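Putative O-acetylhomoserine (Thiol)-lyase (Campylobacter jejuni, PDB 4OC9) probably acts as a pyridoxal 5'-phosphate-dependent enzyme of the trans-sulfuration family, transferring the aminocarboxypropyl group of O-acetylhomoserine to a sulfur acceptor. Local coordinates at residues D[87-92]-D[113-118]; D[305-310]-D[343-348]; D[227-232]-D[236-241]; D[133-138]-D[164-169]. One frame throughout, in Å; residues are numbered along the deposited sequence.

Overall arrangement
From the N terminus the four contacts follow one another in series: interaction 1 closes first, then interaction 4, interaction 3 and finally interaction 2, and none nests in or crosses another. Interaction 1 closes a loop containing strand 101-105 and joins helices 84-93 and 110-119 of the large alpha/beta domain. Interaction 4 spans strand 146-152 and brings together helices 136-141 and 164-174 beside the same seven-stranded sheet, its centre about 20 Å from that of interaction 1. The short interaction 3 fastens the end of helix 225-229 to the loop that follows. Interaction 2, its centre about 49 Å from that of interaction 3, packs the long helix 276-309 on the smaller sheet.

Interaction 1: residues D[87-92]-D[113-118]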
loop_
_atom_site.group_PDB
_atom_site.type_symbol
_atom_site.label_atom_id
_atom_site.label_comp_id
_atom_site.label_asym_id
_atom_site.label_seq_id
_atom_site.Cartn_x
_atom_site.Cartn_y
_atom_site.Cartn_z
ATOM N N ALA D 87 -9.905 11.986 -16.356
ATOM C CA ALA D 87 -9.875 11.371 -17.686
ATOM C C ALA D 87 -10.819 12.126 -18.647
ATOM O O ALA D 87 -10.466 12.367 -19.808
ATOM C CB ALA D 87 -10.271 9.903 -17.607
ATOM N N CYS D 88 -12.034 12.445 -18.194
ATOM C CA CYS D 88 -13.006 13.180 -19.035
ATOM C C CYS D 88 -12.433 14.579 -19.362
ATOM O O CYS D 88 -12.395 14.984 -20.513
ATOM C CB CYS D 88 -14.371 13.272 -18.371
ATOM S SG CYS D 88 -15.241 11.700 -18.152
ATOM N N PHE D 89 -11.912 15.257 -18.339
ATOM C CA PHE D 89 -11.301 16.586 -18.479
ATOM C C PHE D 89 -10.138 16.558 -19.491
ATOM O O PHE D 89 -10.125 17.323 -20.454
ATOM C CB PHE D 89 -10.944 17.117 -17.101
ATOM C CG PHE D 89 -10.070 18.307 -17.122
ATOM C CD1 PHE D 89 -10.455 19.453 -17.765
ATOM C CD2 PHE D 89 -8.897 18.318 -16.363
ATOM C CE1 PHE D 89 -9.641 20.580 -17.746
ATOM C CE2 PHE D 89 -8.091 19.425 -16.313
ATOM C CZ PHE D 89 -8.461 20.574 -17.013
ATOM N N TYR D 90 -9.173 15.681 -19.259
ATOM C CA TYR D 90 -8.018 15.513 -20.147
ATOM C C TYR D 90 -8.399 15.180 -21.583
ATOM O O TYR D 90 -7.771 15.674 -22.507
ATOM C CB TYR D 90 -7.080 14.451 -19.555
ATOM C CG TYR D 90 -6.112 14.980 -18.518
ATOM C CD1 TYR D 90 -6.475 16.005 -17.652
ATOM C CD2 TYR D 90 -4.909 14.329 -18.281
ATOM C CE1 TYR D 90 -5.601 16.481 -16.702
ATOM C CE2 TYR D 90 -4.036 14.777 -17.306
ATOM C CZ TYR D 90 -4.392 15.847 -16.515
ATOM O OH TYR D 90 -3.540 16.299 -15.535
ATOM N N ALA D 91 -9.431 14.370 -21.772
ATOM C CA ALA D 91 -9.860 13.998 -23.127
ATOM C C ALA D 91 -10.431 15.208 -23.891
ATOM O O ALA D 91 -10.102 15.429 -25.060
ATOM C CB ALA D 91 -10.858 12.880 -23.096
ATOM N N LEU D 92 -11.231 16.005 -23.206
ATOM C CA LEU D 92 -11.812 17.193 -23.800
ATOM C C LEU D 92 -10.769 18.294 -24.107
ATOM O O LEU D 92 -10.682 18.805 -25.240
ATOM C CB LEU D 92 -12.926 17.721 -22.892
ATOM C CG LEU D 92 -14.122 16.751 -22.775
ATOM C CD1 LEU D 92 -15.088 17.145 -21.664
ATOM C CD2 LEU D 92 -14.857 16.623 -24.103
ATOM N N GLN D 113 -21.416 16.333 -16.345
ATOM C CA GLN D 113 -22.309 17.354 -16.883
ATOM C C GLN D 113 -21.903 18.718 -16.367
ATOM O O GLN D 113 -21.861 19.684 -17.130
ATOM C CB GLN D 113 -23.766 16.982 -16.565
ATOM C CG GLN D 113 -24.816 17.903 -17.132
ATOM C CD GLN D 113 -26.189 17.283 -17.017
ATOM O OE1 GLN D 113 -26.336 16.124 -16.613
ATOM N NE2 GLN D 113 -27.211 18.039 -17.401
ATOM N N THR D 114 -21.610 18.785 -15.080
ATOM C CA THR D 114 -21.162 20.032 -14.437
ATOM C C THR D 114 -19.820 20.466 -15.037
ATOM O O THR D 114 -19.624 21.626 -15.375
ATOM C CB THR D 114 -21.032 19.861 -12.933
ATOM O OG1 THR D 114 -22.333 19.571 -12.392
ATOM C CG2 THR D 114 -20.530 21.101 -12.309
ATOM N N LEU D 115 -18.904 19.521 -15.171
ATOM C CA LEU D 115 -17.588 19.785 -15.779
ATOM C C LEU D 115 -17.699 20.424 -17.132
ATOM O O LEU D 115 -17.106 21.458 -17.430
ATOM C CB LEU D 115 -16.822 18.461 -15.989
ATOM C CG LEU D 115 -15.599 18.529 -16.905
ATOM C CD1 LEU D 115 -14.528 19.442 -16.362
ATOM C CD2 LEU D 115 -14.999 17.177 -17.157
ATOM N N ILE D 116 -18.482 19.791 -17.972
ATOM C CA ILE D 116 -18.671 20.272 -19.331
ATOM C C ILE D 116 -19.524 21.541 -19.470
ATOM O O ILE D 116 -19.082 22.486 -20.114
ATOM C CB ILE D 116 -19.251 19.156 -20.245
ATOM C CG1 ILE D 116 -18.305 17.938 -20.260
ATOM C CG2 ILE D 116 -19.450 19.658 -21.665
ATOM C CD1 ILE D 116 -18.756 16.777 -21.122
ATOM N N SER D 117 -20.712 21.576 -18.860
ATOM C CA SER D 117 -21.599 22.754 -19.001
ATOM C C SER D 117 -21.249 23.950 -18.130
ATOM O O SER D 117 -21.669 25.057 -18.457
ATOM C CB SER D 117 -23.084 22.399 -18.769
ATOM O OG SER D 117 -23.325 22.116 -17.408
ATOM N N HIS D 118 -20.504 23.764 -17.044
ATOM C CA HIS D 118 -20.151 24.918 -16.208
ATOM C C HIS D 118 -18.668 25.168 -16.033
ATOM O O HIS D 118 -18.164 26.224 -16.400
ATOM C CB HIS D 118 -20.805 24.858 -14.818
ATOM C CG HIS D 118 -22.301 24.835 -14.857
ATOM N ND1 HIS D 118 -23.059 25.948 -15.156
ATOM C CD2 HIS D 118 -23.186 23.847 -14.574
ATOM C CE1 HIS D 118 -24.344 25.636 -15.100
ATOM N NE2 HIS D 118 -24.447 24.371 -14.738
#
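Leu115 reaches toward the helix of Phe89 because its chi1 of 166° sets CG opposite the backbone N, and a chi2 of 63° then sends CD2 ahead of the rest of the side chain. That methyl settles against the backbone of the neighbouring helix, 3.8 Å from Phe89 N, and Leu115 CD2 is equally far, 4.1 Å, from Cys88 CB and from Phe89 CB. The other methyl, CD1, approaches the Phe89 ring obliquely. A turn farther along the first helix, Leu92 meets Ile116, the residue after Leu115, at about a right angle: Leu92 CD1 is 3.6 Å from Ile116 CG1 and 3.7 Å from Ile116 CD1.

The helices run roughly parallel, crossing at -32° with their axes 10.7 Å apart, a spacing bridged by these aliphatic chains. They belong to the large alpha/beta domain of the fold-type I enzymes, where Ile116 also packs on Val102 and Tyr104 of strand 101-105 and Leu92 on Ile179. Leu270 of the second subunit touches both Phe89 and Leu115, so the helix pair borders a subunit interface. Within helix 110-119, Ser117 OG donates to Gln113 O at 2.9 Å, keeping its polar end turned to its own backbone.

No hydrogen bond crosses between the two segments; a buried, largely aliphatic interface implies cohesion by van der Waals and hydrophobic forces.

Interaction 2: residues D[305-310]-D[343-348]; sequences NFLNSH and LSFEAK
Leu343, the first residue of the strand segment, meets the helix through a methyl, its CD1 lying 4.0 Å from Leu307 CD1. Its backbone pairs with Leu404 of strand 401-405, and its side chain also rests on Leu404. Ser344 points away from the helix, and its OG is hydrogen-bonded to Asn317 ND2 of the neighbouring strand 315-317. The alternation brings Phe345 round again to face the helix.

With chi1 at 67°, Phe345 CG sits between the backbone N and the carbonyl carbon, and the Phe345 and Leu307 side chains cross at about a right angle. The closest touch is Leu307 CD1 to Phe345 CD2, 3.6 Å, and the same methyl is 4.1 Å from Phe345 CG. Both methyls of Leu307 approach from the same side of the ring, Leu307 CD2 over the face and Leu307 CD1 nearer the ring atom CD2. This is helix-on-sheet packing in the smaller, C-terminal domain of the fold-type I architecture: strand 342-346 runs antiparallel to both its neighbours, 315-317 and 401-405, while the end of helix 276-309 lies against one face. Helix 411-422 adds to the same layer, as Ile422 touches Leu307.

Beyond the ring, Glu346 turns its carboxylate to the hydroxyls of Thr398 and Thr401, and Ala347 packs on His352 and Ala353 of helix 350-359.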
loop_
_atom_site.group_PDB
_atom_site.type_symbol
_atom_site.label_atom_id
_atom_site.label_comp_id
_atom_site.label_asym_id
_atom_site.label_seq_id
_atom_site.Cartn_x
_atom_site.Cartn_y
_atom_site.Cartn_z
ATOM N N ASN D 305 -36.327 -7.707 -12.507
ATOM C CA ASN D 305 -37.567 -8.469 -12.703
ATOM C C ASN D 305 -38.477 -8.408 -11.469
ATOM O O ASN D 305 -39.695 -8.325 -11.579
ATOM C CB ASN D 305 -37.274 -9.929 -13.088
ATOM C CG ASN D 305 -36.642 -10.052 -14.455
ATOM O OD1 ASN D 305 -36.785 -9.160 -15.296
ATOM N ND2 ASN D 305 -35.985 -11.168 -14.708
ATOM N N PHE D 306 -37.862 -8.496 -10.291
ATOM C CA PHE D 306 -38.587 -8.429 -9.022
ATOM C C PHE D 306 -39.231 -7.070 -8.857
ATOM O O PHE D 306 -40.396 -6.981 -8.515
ATOM C CB PHE D 306 -37.648 -8.705 -7.846
ATOM C CG PHE D 306 -38.188 -8.228 -6.526
ATOM C CD1 PHE D 306 -39.119 -8.952 -5.821
ATOM C CD2 PHE D 306 -37.747 -7.057 -6.007
ATOM C CE1 PHE D 306 -39.604 -8.488 -4.618
ATOM C CE2 PHE D 306 -38.218 -6.585 -4.801
ATOM C CZ PHE D 306 -39.167 -7.290 -4.118
ATOM N N LEU D 307 -38.458 -6.013 -9.050
ATOM C CA LEU D 307 -39.003 -4.688 -8.922
ATOM C C LEU D 307 -40.133 -4.456 -9.943
ATOM O O LEU D 307 -41.157 -3.841 -9.635
ATOM C CB LEU D 307 -37.913 -3.627 -9.153
ATOM C CG LEU D 307 -36.786 -3.530 -8.111
ATOM C CD1 LEU D 307 -35.662 -2.631 -8.556
ATOM C CD2 LEU D 307 -37.350 -3.074 -6.773
ATOM N N ASN D 308 -39.913 -4.937 -11.160
ATOM C CA ASN D 308 -40.854 -4.748 -12.227
ATOM C C ASN D 308 -42.231 -5.365 -11.997
ATOM O O ASN D 308 -43.191 -4.978 -12.628
ATOM C CB ASN D 308 -40.298 -5.373 -13.501
ATOM C CG ASN D 308 -41.137 -5.029 -14.726
ATOM O OD1 ASN D 308 -41.364 -3.858 -15.041
ATOM N ND2 ASN D 308 -41.487 -6.046 -15.481
ATOM N N SER D 309 -42.306 -6.355 -11.110
ATOM C CA SER D 309 -43.565 -7.024 -10.809
ATOM C C SER D 309 -44.163 -6.637 -9.482
ATOM O O SER D 309 -45.261 -7.068 -9.160
ATOM C CB SER D 309 -43.330 -8.531 -10.728
ATOM O OG SER D 309 -42.805 -9.032 -11.935
ATOM N N HIS D 310 -43.444 -5.857 -8.689
ATOM C CA HIS D 310 -43.949 -5.479 -7.382
ATOM C C HIS D 310 -44.945 -4.310 -7.505
ATOM O O HIS D 310 -44.648 -3.325 -8.162
ATOM C CB HIS D 310 -42.800 -5.119 -6.481
ATOM C CG HIS D 310 -43.160 -5.128 -5.034
ATOM N ND1 HIS D 310 -43.714 -4.046 -4.395
ATOM C CD2 HIS D 310 -43.022 -6.089 -4.097
ATOM C CE1 HIS D 310 -43.918 -4.344 -3.127
ATOM N NE2 HIS D 310 -43.507 -5.581 -2.922
ATOM N N LEU D 343 -29.070 0.202 -12.198
ATOM C CA LEU D 343 -30.466 0.269 -12.621
ATOM C C LEU D 343 -31.147 1.358 -11.794
ATOM O O LEU D 343 -30.583 1.809 -10.790
ATOM C CB LEU D 343 -31.180 -1.038 -12.438
ATOM C CG LEU D 343 -31.525 -1.585 -11.058
ATOM C CD1 LEU D 343 -32.603 -0.750 -10.396
ATOM C CD2 LEU D 343 -32.103 -2.980 -11.206
ATOM N N SER D 344 -32.322 1.816 -12.232
ATOM C CA SER D 344 -33.034 2.797 -11.450
ATOM C C SER D 344 -34.492 2.421 -11.482
ATOM O O SER D 344 -34.925 1.606 -12.276
ATOM C CB SER D 344 -32.843 4.226 -11.932
ATOM O OG SER D 344 -33.441 4.409 -13.175
ATOM N N PHE D 345 -35.247 2.935 -10.523
ATOM C CA PHE D 345 -36.676 2.652 -10.480
ATOM C C PHE D 345 -37.412 3.809 -9.814
ATOM O O PHE D 345 -36.809 4.614 -9.103
ATOM C CB PHE D 345 -37.010 1.318 -9.763
ATOM C CG PHE D 345 -36.710 1.293 -8.296
ATOM C CD1 PHE D 345 -37.664 1.699 -7.385
ATOM C CD2 PHE D 345 -35.494 0.858 -7.830
ATOM C CE1 PHE D 345 -37.395 1.665 -6.029
ATOM C CE2 PHE D 345 -35.214 0.833 -6.484
ATOM C CZ PHE D 345 -36.169 1.224 -5.579
ATOM N N GLU D 346 -38.719 3.841 -10.034
ATOM C CA GLU D 346 -39.590 4.850 -9.479
ATOM C C GLU D 346 -40.357 4.312 -8.287
ATOM O O GLU D 346 -40.998 3.266 -8.370
ATOM C CB GLU D 346 -40.612 5.325 -10.541
ATOM C CG GLU D 346 -39.971 5.932 -11.775
ATOM C CD GLU D 346 -39.189 7.185 -11.447
ATOM O OE1 GLU D 346 -39.741 8.031 -10.706
ATOM O OE2 GLU D 346 -38.055 7.343 -11.953
ATOM N N ALA D 347 -40.275 5.023 -7.168
ATOM C CA ALA D 347 -41.004 4.648 -5.962
ATOM C C ALA D 347 -42.380 5.308 -6.127
ATOM O O ALA D 347 -42.619 5.970 -7.121
ATOM C CB ALA D 347 -40.321 5.193 -4.736
ATOM N N LYS D 348 -43.285 5.107 -5.172
ATOM C CA LYS D 348 -44.638 5.696 -5.244
ATOM C C LYS D 348 -44.540 7.207 -5.319
ATOM O O LYS D 348 -45.198 7.830 -6.138
ATOM C CB LYS D 348 -45.522 5.256 -4.064
ATOM C CG LYS D 348 -45.807 3.737 -4.061
ATOM C CD LYS D 348 -46.676 3.230 -2.907
ATOM C CE LYS D 348 -46.042 3.441 -1.543
ATOM N NZ LYS D 348 -46.833 2.833 -0.437
#

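Interaction 3: residues D[227-232]-D[236-241]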
loop_
_atom_site.group_PDB
_atom_site.type_symbol
_atom_site.label_atom_id
_atom_site.label_comp_id
_atom_site.label_asym_id
_atom_site.label_seq_id
_atom_site.Cartn_x
_atom_site.Cartn_y
_atom_site.Cartn_z
ATOM N N ASP D 227 -4.644 9.157 -38.192
ATOM C CA ASP D 227 -5.301 9.413 -39.497
ATOM C C ASP D 227 -6.308 10.554 -39.387
ATOM O O ASP D 227 -6.415 11.389 -40.266
ATOM C CB ASP D 227 -6.019 8.153 -40.009
ATOM C CG ASP D 227 -5.080 6.992 -40.254
ATOM O OD1 ASP D 227 -3.857 7.169 -40.116
ATOM O OD2 ASP D 227 -5.548 5.879 -40.578
ATOM N N LEU D 228 -7.058 10.584 -38.296
ATOM C CA LEU D 228 -8.074 11.627 -38.064
ATOM C C LEU D 228 -7.533 12.946 -37.522
ATOM O O LEU D 228 -8.115 14.009 -37.759
ATOM C CB LEU D 228 -9.129 11.089 -37.080
ATOM C CG LEU D 228 -10.281 12.010 -36.654
ATOM C CD1 LEU D 228 -11.083 12.511 -37.856
ATOM C CD2 LEU D 228 -11.209 11.289 -35.693
ATOM N N LEU D 229 -6.443 12.892 -36.760
ATOM C CA LEU D 229 -5.851 14.108 -36.174
ATOM C C LEU D 229 -4.843 14.793 -37.071
ATOM O O LEU D 229 -4.804 16.026 -37.139
ATOM C CB LEU D 229 -5.221 13.809 -34.808
ATOM C CG LEU D 229 -6.191 13.407 -33.692
ATOM C CD1 LEU D 229 -5.443 13.006 -32.433
ATOM C CD2 LEU D 229 -7.171 14.541 -33.389
ATOM N N LYS D 230 -4.000 14.005 -37.723
ATOM C CA LYS D 230 -2.998 14.569 -38.615
ATOM C C LYS D 230 -3.638 15.177 -39.861
ATOM O O LYS D 230 -4.543 14.598 -40.445
ATOM C CB LYS D 230 -1.949 13.517 -39.013
ATOM C CG LYS D 230 -0.984 13.127 -37.908
ATOM C CD LYS D 230 -0.016 12.086 -38.422
ATOM C CE LYS D 230 1.027 11.738 -37.388
ATOM N NZ LYS D 230 1.938 10.634 -37.787
ATOM N N ASN D 231 -3.140 16.341 -40.258
ATOM C CA ASN D 231 -3.632 17.054 -41.443
ATOM C C ASN D 231 -5.127 17.295 -41.404
ATOM O O ASN D 231 -5.806 17.145 -42.400
ATOM C CB ASN D 231 -3.270 16.284 -42.712
ATOM C CG ASN D 231 -1.779 16.076 -42.855
ATOM O OD1 ASN D 231 -0.971 16.893 -42.402
ATOM N ND2 ASN D 231 -1.404 15.001 -43.531
ATOM N N ASN D 232 -5.620 17.690 -40.243
ATOM C CA ASN D 232 -7.025 17.971 -40.073
ATOM C C ASN D 232 -7.078 19.375 -39.495
ATOM O O ASN D 232 -6.627 19.623 -38.374
ATOM C CB ASN D 232 -7.674 16.908 -39.183
ATOM C CG ASN D 232 -9.150 17.162 -38.920
ATOM O OD1 ASN D 232 -9.638 18.276 -39.031
ATOM N ND2 ASN D 232 -9.845 16.129 -38.492
ATOM N N LYS D 236 -5.560 21.992 -34.869
ATOM C CA LYS D 236 -4.241 22.626 -35.061
ATOM C C LYS D 236 -3.178 22.293 -34.010
ATOM O O LYS D 236 -1.999 22.215 -34.353
ATOM C CB LYS D 236 -4.383 24.110 -35.362
ATOM C CG LYS D 236 -5.018 24.240 -36.736
ATOM C CD LYS D 236 -5.330 25.634 -37.196
ATOM C CE LYS D 236 -6.107 25.506 -38.501
ATOM N NZ LYS D 236 -6.683 26.778 -39.007
ATOM N N ALA D 237 -3.591 21.991 -32.778
ATOM C CA ALA D 237 -2.631 21.640 -31.728
ATOM C C ALA D 237 -1.803 20.426 -32.150
ATOM O O ALA D 237 -0.650 20.289 -31.758
ATOM C CB ALA D 237 -3.352 21.366 -30.435
ATOM N N PHE D 238 -2.362 19.564 -32.983
ATOM C CA PHE D 238 -1.643 18.366 -33.460
ATOM C C PHE D 238 -0.949 18.550 -34.823
ATOM O O PHE D 238 -0.370 17.612 -35.378
ATOM C CB PHE D 238 -2.620 17.171 -33.552
ATOM C CG PHE D 238 -3.195 16.757 -32.232
ATOM C CD1 PHE D 238 -2.522 15.838 -31.431
ATOM C CD2 PHE D 238 -4.381 17.293 -31.769
ATOM C CE1 PHE D 238 -3.030 15.454 -30.198
ATOM C CE2 PHE D 238 -4.891 16.917 -30.528
ATOM C CZ PHE D 238 -4.222 15.997 -29.749
ATOM N N ASN D 239 -0.942 19.780 -35.322
ATOM C CA ASN D 239 -0.348 20.088 -36.634
ATOM C C ASN D 239 0.419 21.390 -36.708
ATOM O O ASN D 239 0.573 21.953 -37.778
ATOM C CB ASN D 239 -1.507 20.127 -37.649
ATOM C CG ASN D 239 -2.174 18.781 -37.807
ATOM O OD1 ASN D 239 -1.582 17.851 -38.361
ATOM N ND2 ASN D 239 -3.438 18.687 -37.391
ATOM N N THR D 240 0.886 21.883 -35.574
ATOM C CA THR D 240 1.609 23.125 -35.546
ATOM C C THR D 240 2.792 23.044 -34.608
ATOM O O THR D 240 2.681 22.434 -33.563
ATOM C CB THR D 240 0.713 24.236 -34.977
ATOM O OG1 THR D 240 -0.512 24.302 -35.698
ATOM C CG2 THR D 240 1.379 25.611 -35.012
ATOM N N PRO D 241 3.912 23.704 -34.961
ATOM C CA PRO D 241 5.067 23.667 -34.072
ATOM C C PRO D 241 4.645 24.140 -32.684
ATOM O O PRO D 241 3.943 25.145 -32.565
ATOM C CB PRO D 241 6.041 24.663 -34.706
ATOM C CG PRO D 241 5.655 24.710 -36.136
ATOM C CD PRO D 241 4.168 24.509 -36.169
#
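Asn239 extends its side chain toward the backbone of residues 229-232, and its CB points at that segment. A chi1 of -65° turns CG opposite the carbonyl carbon, bringing it 3.6 Å from Asn231 N. There the amide divides its work. OD1 accepts from Asn231 N at 2.9 Å, with the donor N 39° out of the plane of the side-chain carbonyl and so not on a lone pair. The same oxygen receives Asn251 ND2. On the other branch ND2 donates to Leu229 O at 3.0 Å, a fairly straight bond that lies in the plane of that carbonyl and nearly in the amide plane of Asn239. ND2 also bonds to Tyr235 O. Asn232 O is 3.5 Å from Asn239 ND2, but the angle is too poor for a bond. Four bonds thus hold the flat amide and fix its rotation.

The neighbouring Phe238 supplies the apolar half of the contact. Leu229 CD1 stands over the centre of its ring, 4.1 Å from the centroid and 8° off the normal, a clear CH-pi approach, and Phe258 and Ile257 pack about the pair. Asn232 secures the segment from within, its ND2 donating to Leu228 O at 2.8 Å and also bonding to Lys175 O.

The residues from Leu229 to Asn232 form a type II beta turn that starts at the last residue of helix 225-229, and the Asn239 amide bridges Leu229 O and Asn231 N of this helix-ending turn.

Interaction 4: residues D[133-138]-D[164-169]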
loop_
_atom_site.group_PDB
_atom_site.type_symbol
_atom_site.label_atom_id
_atom_site.label_comp_id
_atom_site.label_asym_id
_atom_site.label_seq_id
_atom_site.Cartn_x
_atom_site.Cartn_y
_atom_site.Cartn_z
ATOM N N ASP D 133 -31.278 10.573 -28.011
ATOM C CA ASP D 133 -32.478 9.934 -28.566
ATOM C C ASP D 133 -32.974 10.581 -29.850
ATOM O O ASP D 133 -33.837 10.045 -30.501
ATOM C CB ASP D 133 -33.599 9.920 -27.529
ATOM C CG ASP D 133 -33.319 8.972 -26.368
ATOM O OD1 ASP D 133 -32.664 7.941 -26.593
ATOM O OD2 ASP D 133 -33.825 9.224 -25.248
ATOM N N ASP D 134 -32.406 11.720 -30.226
ATOM C CA ASP D 134 -32.794 12.430 -31.435
ATOM C C ASP D 134 -31.523 13.076 -32.023
ATOM O O ASP D 134 -31.277 14.267 -31.864
ATOM C CB ASP D 134 -33.828 13.507 -31.082
ATOM C CG ASP D 134 -34.310 14.279 -32.297
ATOM O OD1 ASP D 134 -34.104 13.807 -33.446
ATOM O OD2 ASP D 134 -34.900 15.357 -32.077
ATOM N N LEU D 135 -30.773 12.278 -32.759
ATOM C CA LEU D 135 -29.516 12.716 -33.329
ATOM C C LEU D 135 -29.504 13.890 -34.262
ATOM O O LEU D 135 -28.441 14.472 -34.492
ATOM C CB LEU D 135 -28.718 11.517 -33.864
ATOM C CG LEU D 135 -28.353 10.487 -32.762
ATOM C CD1 LEU D 135 -27.595 9.305 -33.343
ATOM C CD2 LEU D 135 -27.535 11.112 -31.625
ATOM N N ASP D 136 -30.646 14.271 -34.807
ATOM C CA ASP D 136 -30.649 15.448 -35.669
ATOM C C ASP D 136 -30.195 16.624 -34.782
ATOM O O ASP D 136 -29.562 17.566 -35.277
ATOM C CB ASP D 136 -32.036 15.765 -36.265
ATOM C CG ASP D 136 -32.521 14.719 -37.253
ATOM O OD1 ASP D 136 -31.691 13.938 -37.788
ATOM O OD2 ASP D 136 -33.745 14.705 -37.527
ATOM N N SER D 137 -30.504 16.557 -33.476
ATOM C CA SER D 137 -30.124 17.611 -32.531
ATOM C C SER D 137 -28.596 17.754 -32.445
ATOM O O SER D 137 -28.089 18.802 -32.039
ATOM C CB SER D 137 -30.691 17.369 -31.135
ATOM O OG SER D 137 -30.159 16.185 -30.547
ATOM N N LEU D 138 -27.869 16.699 -32.794
ATOM C CA LEU D 138 -26.413 16.746 -32.780
ATOM C C LEU D 138 -25.904 17.538 -33.990
ATOM O O LEU D 138 -25.047 18.421 -33.832
ATOM C CB LEU D 138 -25.806 15.345 -32.724
ATOM C CG LEU D 138 -24.283 15.235 -32.797
ATOM C CD1 LEU D 138 -23.559 16.134 -31.803
ATOM C CD2 LEU D 138 -23.876 13.781 -32.615
ATOM N N ILE D 164 -24.512 4.056 -31.051
ATOM C CA ILE D 164 -23.142 4.381 -31.430
ATOM C C ILE D 164 -22.890 4.543 -32.926
ATOM O O ILE D 164 -22.308 5.551 -33.319
ATOM C CB ILE D 164 -22.140 3.403 -30.816
ATOM C CG1 ILE D 164 -22.318 3.352 -29.295
ATOM C CG2 ILE D 164 -20.728 3.844 -31.160
ATOM C CD1 ILE D 164 -21.447 2.323 -28.594
ATOM N N GLU D 165 -23.312 3.577 -33.740
ATOM C CA GLU D 165 -23.116 3.665 -35.205
ATOM C C GLU D 165 -23.589 4.994 -35.828
ATOM O O GLU D 165 -22.930 5.518 -36.719
ATOM C CB GLU D 165 -23.817 2.543 -35.951
ATOM C CG GLU D 165 -23.273 1.163 -35.678
ATOM C CD GLU D 165 -24.009 0.107 -36.471
ATOM O OE1 GLU D 165 -24.882 0.486 -37.305
ATOM O OE2 GLU D 165 -23.717 -1.089 -36.264
ATOM N N LYS D 166 -24.724 5.503 -35.352
ATOM C CA LYS D 166 -25.275 6.757 -35.852
ATOM C C LYS D 166 -24.499 7.941 -35.384
ATOM O O LYS D 166 -24.410 8.931 -36.100
ATOM C CB LYS D 166 -26.739 6.888 -35.487
ATOM C CG LYS D 166 -27.566 5.831 -36.168
ATOM C CD LYS D 166 -29.042 5.990 -35.890
ATOM C CE LYS D 166 -29.807 4.893 -36.626
ATOM N NZ LYS D 166 -31.272 4.975 -36.395
ATOM N N ILE D 167 -23.945 7.876 -34.176
ATOM C CA ILE D 167 -23.141 8.974 -33.676
ATOM C C ILE D 167 -21.855 9.003 -34.501
ATOM O O ILE D 167 -21.369 10.058 -34.909
ATOM C CB ILE D 167 -22.822 8.828 -32.196
ATOM C CG1 ILE D 167 -24.097 9.008 -31.388
ATOM C CG2 ILE D 167 -21.846 9.907 -31.745
ATOM C CD1 ILE D 167 -23.941 8.815 -29.886
ATOM N N ASN D 168 -21.317 7.822 -34.744
ATOM C CA ASN D 168 -20.111 7.655 -35.514
ATOM C C ASN D 168 -20.248 8.239 -36.916
ATOM O O ASN D 168 -19.351 8.931 -37.393
ATOM C CB ASN D 168 -19.803 6.192 -35.703
ATOM C CG ASN D 168 -18.487 5.979 -36.393
ATOM O OD1 ASN D 168 -17.479 6.595 -36.026
ATOM N ND2 ASN D 168 -18.462 5.079 -37.379
ATOM N N GLN D 169 -21.355 7.935 -37.585
ATOM C CA GLN D 169 -21.596 8.471 -38.935
ATOM C C GLN D 169 -21.440 9.964 -38.974
ATOM O O GLN D 169 -20.707 10.502 -39.787
ATOM C CB GLN D 169 -22.995 8.146 -39.454
ATOM C CG GLN D 169 -23.303 6.723 -39.898
ATOM C CD GLN D 169 -24.803 6.519 -40.110
ATOM O OE1 GLN D 169 -25.613 7.388 -39.787
ATOM N NE2 GLN D 169 -25.173 5.346 -40.613
#
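Leu135 lies across both Lys166 and Ile167 at about a right angle, and this crossed arrangement joins the segment leading into helix 136-141 to helix 164-174, beside the central sheet of the large alpha/beta domain. Helix 136-141 follows strand 126-130 and helix 164-174 follows strand 146-152, each within a connection between parallel strands of that sheet.

The leucine is extended from its backbone, with chi1 at -61° and chi2 at 179°, which carries its methyls to helix 164-174. CD1 presses on the aliphatic root of the lysine: Leu135 CD1 to Lys166 CB is 3.3 Å, a tight touch. Beyond CB the lysine chain runs on fully extended, leading its ammonium away, where Asp163 OD2 offers a long, weak ion pair. The fork of the leucine also bears on the isoleucine, Leu135 CD1 and CD2 each lying 4.0 Å from Ile167 CG1.

Leu138, one turn farther on, adds a looser touch, its CD2 4.5 Å from Ile167 CG2. Underneath, the sheet completes the core: Leu138 and Ile167 both rest on Ile149, and Leu135 and Leu138 both touch Phe130. The lysine side remains exposed, so the contact grades from buried isoleucine to open surface.

Within 133-138, Ser137 OG donates to Asp134 O at 2.6 Å, tilted 29° from the carbonyl plane, while Ser137 N reaches that oxygen from the opposite face.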